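PDB 1ZZM: putative deoxyribonuclease yjjV from Escherichia coli, which probably hydrolyses ester bonds as a metal-dependent hydrolase of the TatD family, using two divalent metal cations per subunit. Local coordinates for residues S77-L81 / W114-Q119. Numbering follows the deposited sequence.
Sequences SLEQL and WLLDEQ. With ZN (zinc ion), chain D.
L78 carries its CG anti to its own carbonyl carbon (chi1 -79°), and L115 carries its CG anti to the backbone N (chi1 180°). These torsions bring the two isobutyl ends together obliquely. L115 CD1 lies 3.7 Å from L78 CD2 and about as close to L78 CD1. The L78 side chain is a knob in a hole formed by W114, L115, E118 and Q119. Its CD1 branch reaches the outer ring of the indole, 3.8 Å from W114 CZ3, at an oblique angle. The same methyl meets the aliphatic part of E118, with CD1 of L78 4.0 Å from E118 CB. E118 CG packs on one face of the W114 ring, offset toward its rim. The CD2 branch of L78 lies 3.8 Å from Q119 CG. L81 adds a second apolar end, with its CD2 3.9 Å from Q119 CG. An alanine at L78 is likely to open a gap between the helices and deprive L115 CD1 and the W114 ring of their methyl partners.

The contact joins helices 75-87 and 109-125, which follow strands 59-63 and 95-101 in this TIM-barrel-clan fold. The two segments run nearly parallel, 19° apart, with axes 11.5 Å from each other. L65 also touches L78 and Q119. On helix 109-125, D117 OD2 binds a zinc ion at 1.9 Å, together with H144 and H148. This site is separate from the zinc pair that shares E97. The interhelix chemistry is thus mainly apolar, which suggests that close packing of carbon, more than polar bonding, joins these two segments.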
loop_
_atom_site.group_PDB
_atom_site.type_symbol
_atom_site.label_atom_id
_atom_site.label_comp_id
_atom_site.label_asym_id
_atom_site.label_seq_id
_atom_site.Cartn_x
_atom_site.Cartn_y
_atom_site.Cartn_z
ATOM N N SER A 77 -1.488 -3.119 -21.670
ATOM C CA SER A 77 -1.712 -2.680 -20.280
ATOM C C SER A 77 -0.674 -1.626 -19.892
ATOM O O SER A 77 -0.990 -0.632 -19.221
ATOM C CB SER A 77 -1.579 -3.870 -19.320
ATOM O OG SER A 77 -2.547 -4.868 -19.627
ATOM N N LEU A 78 0.571 -1.840 -20.295
ATOM C CA LEU A 78 1.615 -0.886 -19.934
ATOM C C LEU A 78 1.447 0.423 -20.689
ATOM O O LEU A 78 1.710 1.495 -20.154
ATOM C CB LEU A 78 3.002 -1.456 -20.197
ATOM C CG LEU A 78 3.518 -2.436 -19.122
ATOM C CD1 LEU A 78 4.776 -3.163 -19.627
ATOM C CD2 LEU A 78 3.856 -1.643 -17.839
ATOM N N GLU A 79 1.009 0.345 -21.935
ATOM C CA GLU A 79 0.816 1.580 -22.675
ATOM C C GLU A 79 -0.343 2.345 -22.014
ATOM O O GLU A 79 -0.316 3.580 -21.913
ATOM C CB GLU A 79 0.483 1.285 -24.137
ATOM C CG GLU A 79 0.295 2.552 -24.933
ATOM C CD GLU A 79 -0.073 2.292 -26.376
ATOM O OE1 GLU A 79 0.680 1.619 -27.117
ATOM O OE2 GLU A 79 -1.122 2.775 -26.751
ATOM N N GLN A 80 -1.366 1.625 -21.565
ATOM C CA GLN A 80 -2.503 2.302 -20.917
ATOM C C GLN A 80 -2.074 3.008 -19.627
ATOM O O GLN A 80 -2.548 4.102 -19.303
ATOM C CB GLN A 80 -3.601 1.311 -20.568
ATOM C CG GLN A 80 -4.347 0.764 -21.731
ATOM C CD GLN A 80 -5.342 -0.287 -21.252
ATOM O OE1 GLN A 80 -6.365 0.028 -20.592
ATOM N NE2 GLN A 80 -5.033 -1.532 -21.531
ATOM N N LEU A 81 -1.195 2.352 -18.883
ATOM C CA LEU A 81 -0.672 2.936 -17.640
ATOM C C LEU A 81 0.093 4.240 -17.969
ATOM O O LEU A 81 -0.143 5.299 -17.342
ATOM C CB LEU A 81 0.245 1.917 -16.968
ATOM C CG LEU A 81 0.979 2.458 -15.739
ATOM C CD1 LEU A 81 -0.069 2.966 -14.696
ATOM C CD2 LEU A 81 1.857 1.325 -15.120
ATOM N N TRP A 114 10.621 -8.097 -14.964
ATOM C CA TRP A 114 10.696 -7.178 -16.120
ATOM C C TRP A 114 9.546 -6.180 -15.995
ATOM O O TRP A 114 9.707 -4.960 -16.225
ATOM C CB TRP A 114 10.542 -7.963 -17.437
ATOM C CG TRP A 114 10.520 -7.080 -18.625
ATOM C CD1 TRP A 114 11.609 -6.547 -19.262
ATOM C CD2 TRP A 114 9.368 -6.596 -19.312
ATOM N NE1 TRP A 114 11.201 -5.758 -20.315
ATOM C CE2 TRP A 114 9.829 -5.768 -20.366
ATOM C CE3 TRP A 114 7.991 -6.779 -19.147
ATOM C CZ2 TRP A 114 8.956 -5.122 -21.252
ATOM C CZ3 TRP A 114 7.126 -6.138 -20.026
ATOM C CH2 TRP A 114 7.615 -5.318 -21.068
ATOM N N LEU A 115 8.375 -6.696 -15.636
ATOM C CA LEU A 115 7.194 -5.843 -15.527
ATOM C C LEU A 115 7.358 -4.813 -14.418
ATOM O O LEU A 115 6.962 -3.649 -14.569
ATOM C CB LEU A 115 5.933 -6.689 -15.286
ATOM C CG LEU A 115 4.639 -5.877 -15.154
ATOM C CD1 LEU A 115 4.469 -5.010 -16.384
ATOM C CD2 LEU A 115 3.430 -6.834 -15.028
ATOM N N LEU A 116 7.912 -5.230 -13.292
ATOM C CA LEU A 116 8.169 -4.273 -12.213
ATOM C C LEU A 116 9.111 -3.164 -12.702
ATOM O O LEU A 116 8.872 -1.986 -12.467
ATOM C CB LEU A 116 8.839 -4.976 -11.026
ATOM C CG LEU A 116 9.377 -4.085 -9.909
ATOM C CD1 LEU A 116 8.191 -3.388 -9.175
ATOM C CD2 LEU A 116 10.218 -4.918 -8.954
ATOM N N ASP A 117 10.191 -3.526 -13.383
ATOM C CA ASP A 117 11.110 -2.478 -13.821
ATOM C C ASP A 117 10.489 -1.528 -14.845
ATOM O O ASP A 117 10.831 -0.353 -14.864
ATOM C CB ASP A 117 12.427 -3.078 -14.330
ATOM C CG ASP A 117 13.356 -3.488 -13.204
ATOM O OD1 ASP A 117 13.093 -3.145 -12.027
ATOM O OD2 ASP A 117 14.376 -4.160 -13.467
ATOM N N GLU A 118 9.590 -2.025 -15.706
ATOM C CA GLU A 118 8.926 -1.155 -16.666
ATOM C C GLU A 118 8.115 -0.101 -15.911
ATOM O O GLU A 118 8.032 1.056 -16.321
ATOM C CB GLU A 118 7.977 -1.951 -17.578
ATOM C CG GLU A 118 8.681 -2.765 -18.676
ATOM C CD GLU A 118 9.612 -1.910 -19.537
ATOM O OE1 GLU A 118 9.154 -0.901 -20.129
ATOM O OE2 GLU A 118 10.807 -2.242 -19.602
ATOM N N GLN A 119 7.509 -0.508 -14.801
ATOM C CA GLN A 119 6.695 0.430 -14.038
ATOM C C GLN A 119 7.547 1.337 -13.183
ATOM O O GLN A 119 7.174 2.482 -12.941
ATOM C CB GLN A 119 5.689 -0.352 -13.214
ATOM C CG GLN A 119 4.727 -1.054 -14.138
ATOM C CD GLN A 119 3.705 -1.864 -13.407
ATOM O OE1 GLN A 119 3.966 -3.010 -12.999
ATOM N NE2 GLN A 119 2.562 -1.286 -13.204
HETATM ZN ZN ZN D . 15.562 -3.999 -11.985
#